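PDB 2G40: lactate utilization protein C from Deinococcus radiodurans, which may function in L-lactate utilization, as a homodimeric member of the LutC/YkgG family. Local coordinates for residues 77-82 against 101-106; 158-163 against 214-219. All blocks are in the same frame, centred on the assembly; numbering follows the deposited sequence.

Contact 1: residues 77-82 against 101-106; sequences AELPGA and APWLTV
The indole of Trp103 carries the methyl CD2 of Leu79 on one face. The methyl sits over the five-membered ring, 3.4 Å from Leu79 CD2 to the ring centroid and only 7° off the ring normal. This is a CH-pi contact. The nearest ring atoms are on the side of the pyrrole nitrogen, with Leu79 CD2 3.5 Å from Trp103 NE1. Leu79 has CG anti to its backbone N (chi1 177°), and this aims the branch from the N-terminal part of helix 79-87 at the indole. Pro80, the next residue, meets mainly backbone. Its CG lies 3.5 Å from Pro102 O, and its CA makes a CH...O contact with Trp103 O. Pro80 CB also touches the Thr105 methyl, 3.7 Å from Thr105 CG2.

The contact sets helix 79-87 against the loop that joins strands 92-94 and 109-111 of the parallel sheet. Within the loop, 101-103 form a short 3-10 turn. Leu79 and Trp103 both also touch Val165 on strand 161-167, and Trp103 reaches Ile83 further along the helix. Replacing Trp103 with an alanine is likely to leave the Leu79 methyl without its aromatic partner and to open a gap between helix, loop and strand.

One water bridges the two backbones. It donates to Pro80 O and to Trp103 O, each 2.7 Å from the water oxygen. It accepts from Thr105 OG1, also at 2.7 Å. The hydroxyl is set between the backbone N and the carbonyl carbon of its own residue (chi1 45°), where it meets this water while CG2 packs on Pro80.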
loop_
_atom_site.group_PDB
_atom_site.type_symbol
_atom_site.label_atom_id
_atom_site.label_comp_id
_atom_site.label_asym_id
_atom_site.label_seq_id
_atom_site.Cartn_x
_atom_site.Cartn_y
_atom_site.Cartn_z
ATOM N N ALA A 77 -16.803 7.406 23.620
ATOM C CA ALA A 77 -16.654 6.951 25.000
ATOM C C ALA A 77 -16.373 5.458 25.086
ATOM O O ALA A 77 -15.650 5.005 25.971
ATOM C CB ALA A 77 -17.911 7.274 25.805
ATOM N N GLU A 78 -16.974 4.708 24.176
ATOM C CA GLU A 78 -16.816 3.262 24.125
ATOM C C GLU A 78 -15.526 2.826 23.431
ATOM O O GLU A 78 -15.123 1.670 23.547
ATOM C CB GLU A 78 -18.021 2.656 23.400
ATOM C CG GLU A 78 -19.322 2.754 24.195
ATOM C CD GLU A 78 -20.568 2.413 23.368
ATOM O OE1 GLU A 78 -20.576 2.595 22.124
ATOM O OE2 GLU A 78 -21.561 1.979 23.984
ATOM N N LEU A 79 -14.882 3.734 22.704
ATOM C CA LEU A 79 -13.752 3.357 21.860
ATOM C C LEU A 79 -12.618 2.637 22.599
ATOM O O LEU A 79 -12.237 1.554 22.187
ATOM C CB LEU A 79 -13.218 4.546 21.063
ATOM C CG LEU A 79 -11.985 4.287 20.182
ATOM C CD1 LEU A 79 -12.243 3.224 19.112
ATOM C CD2 LEU A 79 -11.566 5.559 19.533
ATOM N N PRO A 80 -12.073 3.229 23.676
ATOM C CA PRO A 80 -10.972 2.529 24.347
ATOM C C PRO A 80 -11.331 1.107 24.755
ATOM O O PRO A 80 -10.540 0.202 24.538
ATOM C CB PRO A 80 -10.645 3.402 25.560
ATOM C CG PRO A 80 -11.654 4.475 25.591
ATOM C CD PRO A 80 -12.360 4.535 24.279
ATOM N N GLY A 81 -12.529 0.920 25.288
ATOM C CA GLY A 81 -13.027 -0.406 25.634
ATOM C C GLY A 81 -13.141 -1.350 24.452
ATOM O O GLY A 81 -12.784 -2.529 24.557
ATOM N N ALA A 82 -13.629 -0.832 23.325
ATOM C CA ALA A 82 -13.758 -1.609 22.083
ATOM C C ALA A 82 -12.401 -2.117 21.611
ATOM O O ALA A 82 -12.270 -3.264 21.173
ATOM C CB ALA A 82 -14.405 -0.773 20.980
ATOM N N ALA A 101 -3.893 9.457 23.014
ATOM C CA ALA A 101 -3.773 8.780 24.317
ATOM C C ALA A 101 -5.086 8.187 24.866
ATOM O O ALA A 101 -5.074 7.084 25.400
ATOM C CB ALA A 101 -3.169 9.723 25.345
ATOM N N PRO A 102 -6.205 8.935 24.791
ATOM C CA PRO A 102 -7.498 8.420 25.290
ATOM C C PRO A 102 -7.990 7.098 24.710
ATOM O O PRO A 102 -8.828 6.448 25.315
ATOM C CB PRO A 102 -8.480 9.549 24.942
ATOM C CG PRO A 102 -7.627 10.775 24.918
ATOM C CD PRO A 102 -6.329 10.332 24.330
ATOM N N TRP A 103 -7.481 6.697 23.552
ATOM C CA TRP A 103 -7.842 5.402 22.971
ATOM C C TRP A 103 -7.190 4.223 23.672
ATOM O O TRP A 103 -7.582 3.081 23.463
ATOM C CB TRP A 103 -7.400 5.327 21.526
ATOM C CG TRP A 103 -8.041 6.295 20.603
ATOM C CD1 TRP A 103 -8.747 7.422 20.916
ATOM C CD2 TRP A 103 -7.968 6.240 19.193
ATOM N NE1 TRP A 103 -9.136 8.062 19.773
ATOM C CE2 TRP A 103 -8.671 7.356 18.694
ATOM C CE3 TRP A 103 -7.384 5.351 18.293
ATOM C CZ2 TRP A 103 -8.804 7.597 17.328
ATOM C CZ3 TRP A 103 -7.498 5.607 16.932
ATOM C CH2 TRP A 103 -8.208 6.709 16.467
ATOM N N LEU A 104 -6.156 4.513 24.454
ATOM C CA LEU A 104 -5.300 3.494 25.002
ATOM C C LEU A 104 -5.694 3.234 26.438
ATOM O O LEU A 104 -6.199 4.126 27.138
ATOM C CB LEU A 104 -3.840 3.933 24.947
ATOM C CG LEU A 104 -3.300 4.480 23.619
ATOM C CD1 LEU A 104 -1.810 4.786 23.809
ATOM C CD2 LEU A 104 -3.546 3.526 22.447
ATOM N N THR A 105 -5.433 2.016 26.881
ATOM C CA THR A 105 -5.857 1.585 28.201
ATOM C C THR A 105 -4.769 0.786 28.886
ATOM O O THR A 105 -3.988 0.097 28.231
ATOM C CB THR A 105 -7.137 0.733 28.098
ATOM O OG1 THR A 105 -7.004 -0.215 27.032
ATOM C CG2 THR A 105 -8.322 1.618 27.781
ATOM N N VAL A 106 -4.724 0.902 30.214
ATOM C CA VAL A 106 -3.803 0.134 31.055
ATOM C C VAL A 106 -4.053 -1.347 30.813
ATOM O O VAL A 106 -5.199 -1.780 30.687
ATOM C CB VAL A 106 -4.001 0.508 32.544
ATOM C CG1 VAL A 106 -3.457 -0.580 33.501
ATOM C CG2 VAL A 106 -3.354 1.858 32.823
HETATM O O HOH W 1 -7.836 0.632 24.639
#

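Contact 2: residues 158-163 against 214-219; sequences IPDFHI and GPRRLQ
Phe161 holds CG anti to its backbone N (chi1 177°), and the Arg217 chain bends at chi3, which folds its guanidinium back over the phenyl ring. The two groups stack with their planes 27° apart. Arg217 CZ is 3.9 Å from the centroid of the Phe161 ring, over the face, a cation-pi contact. Ile163 CG1 covers the opposite face of the ring, and Gln219 CB lies near its edge.

These residues belong to neighbouring parallel strands, 161-167 and 217-223, the third and second strands of the six-stranded sheet counted from its 70-74 edge. The all-parallel sheet is consistent with the Rossmann-like fold of the LUD domain. Phe161 pairs with Arg217, His162 with Leu218 and Ile163 with Gln219. His162 uses both backbone polar atoms: its N bonds to Arg217 O at 2.9 Å, and its O accepts from Gln219 N at 2.8 Å. On the face of His162 and Leu218, the leucine CD1 lies beside the imidazole, whose NE2 bonds to Thr130 OG1. Strand 127-130 flanks 161-167 on its other side.

Just before strand 161-167, Asp160 O accepts from Arg217 N at 3.1 Å. The Asp160 carboxylate and the Arg216 guanidinium form a salt bridge with planes 55° apart. The grip is side-on, with two nitrogens: Arg216 NE to Asp160 OD1 and Arg216 NH2 to Asp160 OD2, both at 3.0 Å. OD1 meets NE with its syn lone pair. It also takes Arg216 N from above the carboxylate plane and a further bond from Gly211 N. This set of donors would probably stabilise the charged carboxylate. Pro215 packs its CG against Pro159 O, and touches Arg153 of the second subunit. A water accepts from Arg217 NH1 at 3.1 Å and donates to Asp160 OD2 at 3.2 Å.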
loop_
_atom_site.group_PDB
_atom_site.type_symbol
_atom_site.label_atom_id
_atom_site.label_comp_id
_atom_site.label_asym_id
_atom_site.label_seq_id
_atom_site.Cartn_x
_atom_site.Cartn_y
_atom_site.Cartn_z
ATOM N N ILE A 158 3.249 -6.158 8.424
ATOM C CA ILE A 158 3.927 -7.278 9.068
ATOM C C ILE A 158 3.142 -7.912 10.228
ATOM O O ILE A 158 3.062 -9.141 10.321
ATOM C CB ILE A 158 5.342 -6.869 9.542
ATOM C CG1 ILE A 158 6.151 -6.271 8.377
ATOM C CG2 ILE A 158 6.068 -8.062 10.156
ATOM C CD1 ILE A 158 6.299 -7.187 7.191
ATOM N N PRO A 159 2.576 -7.084 11.145
ATOM C CA PRO A 159 1.800 -7.743 12.198
ATOM C C PRO A 159 0.573 -8.470 11.630
ATOM O O PRO A 159 0.070 -8.099 10.575
ATOM C CB PRO A 159 1.354 -6.572 13.092
ATOM C CG PRO A 159 2.333 -5.487 12.785
ATOM C CD PRO A 159 2.590 -5.633 11.329
ATOM N N ASP A 160 0.094 -9.481 12.333
ATOM C CA ASP A 160 -0.938 -10.356 11.776
ATOM C C ASP A 160 -2.367 -9.942 12.065
ATOM O O ASP A 160 -3.293 -10.536 11.525
ATOM C CB ASP A 160 -0.713 -11.751 12.292
ATOM C CG ASP A 160 -1.333 -12.814 11.407
ATOM O OD1 ASP A 160 -1.270 -12.697 10.166
ATOM O OD2 ASP A 160 -1.848 -13.783 11.973
ATOM N N PHE A 161 -2.555 -8.938 12.912
ATOM C CA PHE A 161 -3.863 -8.499 13.343
ATOM C C PHE A 161 -3.850 -6.990 13.353
ATOM O O PHE A 161 -3.019 -6.394 14.020
ATOM C CB PHE A 161 -4.164 -9.029 14.744
ATOM C CG PHE A 161 -5.483 -8.570 15.347
ATOM C CD1 PHE A 161 -6.580 -8.241 14.573
ATOM C CD2 PHE A 161 -5.613 -8.522 16.726
ATOM C CE1 PHE A 161 -7.791 -7.847 15.163
ATOM C CE2 PHE A 161 -6.812 -8.138 17.316
ATOM C CZ PHE A 161 -7.889 -7.811 16.546
ATOM N N HIS A 162 -4.721 -6.392 12.532
ATOM C CA HIS A 162 -4.833 -4.949 12.370
ATOM C C HIS A 162 -6.164 -4.555 12.982
ATOM O O HIS A 162 -7.203 -5.122 12.646
ATOM C CB HIS A 162 -4.787 -4.618 10.872
ATOM C CG HIS A 162 -4.823 -3.156 10.534
ATOM N ND1 HIS A 162 -4.976 -2.712 9.241
ATOM C CD2 HIS A 162 -4.729 -2.047 11.306
ATOM C CE1 HIS A 162 -4.974 -1.390 9.228
ATOM N NE2 HIS A 162 -4.835 -0.961 10.471
ATOM N N ILE A 163 -6.102 -3.641 13.935
ATOM C CA ILE A 163 -7.264 -2.958 14.475
ATOM C C ILE A 163 -7.263 -1.550 13.895
ATOM O O ILE A 163 -6.362 -0.751 14.172
ATOM C CB ILE A 163 -7.238 -2.844 15.999
ATOM C CG1 ILE A 163 -7.145 -4.245 16.638
ATOM C CG2 ILE A 163 -8.497 -2.119 16.478
ATOM C CD1 ILE A 163 -6.915 -4.236 18.150
ATOM N N GLY A 214 -0.194 -10.113 4.260
ATOM C CA GLY A 214 -0.671 -9.045 5.119
ATOM C C GLY A 214 -1.375 -9.665 6.314
ATOM O O GLY A 214 -1.396 -10.902 6.446
ATOM N N PRO A 215 -1.892 -8.821 7.221
ATOM C CA PRO A 215 -2.622 -9.250 8.410
ATOM C C PRO A 215 -3.742 -10.189 8.047
ATOM O O PRO A 215 -4.556 -9.871 7.182
ATOM C CB PRO A 215 -3.168 -7.921 8.964
ATOM C CG PRO A 215 -2.140 -6.946 8.570
ATOM C CD PRO A 215 -1.746 -7.356 7.191
ATOM N N ARG A 216 -3.802 -11.341 8.712
ATOM C CA ARG A 216 -4.839 -12.324 8.451
ATOM C C ARG A 216 -6.109 -12.016 9.228
ATOM O O ARG A 216 -7.164 -12.602 8.968
ATOM C CB ARG A 216 -4.326 -13.724 8.766
ATOM C CG ARG A 216 -3.311 -14.194 7.735
ATOM C CD ARG A 216 -2.681 -15.497 8.082
ATOM N NE ARG A 216 -1.983 -15.463 9.365
ATOM C CZ ARG A 216 -1.309 -16.489 9.877
ATOM N NH1 ARG A 216 -1.212 -17.627 9.221
ATOM N NH2 ARG A 216 -0.715 -16.371 11.060
ATOM N N ARG A 217 -5.998 -11.063 10.152
ATOM C CA ARG A 217 -7.092 -10.641 10.990
ATOM C C ARG A 217 -7.220 -9.135 10.955
ATOM O O ARG A 217 -6.233 -8.401 11.095
ATOM C CB ARG A 217 -6.877 -11.120 12.418
ATOM C CG ARG A 217 -6.806 -12.647 12.535
ATOM C CD ARG A 217 -6.262 -13.064 13.895
ATOM N NE ARG A 217 -7.127 -12.533 14.949
ATOM C CZ ARG A 217 -6.714 -12.040 16.117
ATOM N NH1 ARG A 217 -5.423 -11.980 16.421
ATOM N NH2 ARG A 217 -7.611 -11.590 16.984
ATOM N N LEU A 218 -8.434 -8.677 10.711
ATOM C CA LEU A 218 -8.723 -7.259 10.717
ATOM C C LEU A 218 -9.952 -7.006 11.551
ATOM O O LEU A 218 -10.981 -7.694 11.401
ATOM C CB LEU A 218 -8.926 -6.721 9.294
ATOM C CG LEU A 218 -9.524 -5.303 9.193
ATOM C CD1 LEU A 218 -8.596 -4.250 9.771
ATOM C CD2 LEU A 218 -9.896 -5.046 7.724
ATOM N N GLN A 219 -9.808 -6.061 12.475
ATOM C CA GLN A 219 -10.934 -5.535 13.244
ATOM C C GLN A 219 -11.121 -4.094 12.834
ATOM O O GLN A 219 -10.226 -3.283 12.991
ATOM C CB GLN A 219 -10.655 -5.594 14.737
ATOM C CG GLN A 219 -11.647 -4.830 15.618
ATOM C CD GLN A 219 -12.922 -5.598 15.851
ATOM O OE1 GLN A 219 -12.894 -6.678 16.418
ATOM N NE2 GLN A 219 -14.053 -5.039 15.423
HETATM O O HOH W 2 -3.099 -13.227 14.816
#

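Overall arrangement
Contact 1 closes before contact 2 opens along the chain. Their centres are 19 Å apart, and their nearest atoms about 6 Å, so they do not touch. Contact 2 lies in the six-stranded parallel sheet, where it joins two adjacent inner strands, 161-167 and 217-223. Contact 1 lies at the surface and joins helix 79-87 to a loop beside the sheet. Contact 2 also reaches the second subunit, whereas no residue of that subunit touches the segments of contact 1. Helix 79-87 is shared by the surroundings of both contacts: Leu79 rests on Val165 and Ile221 of these same strands, while Ile163 and Gln219 touch Ala86 further along it.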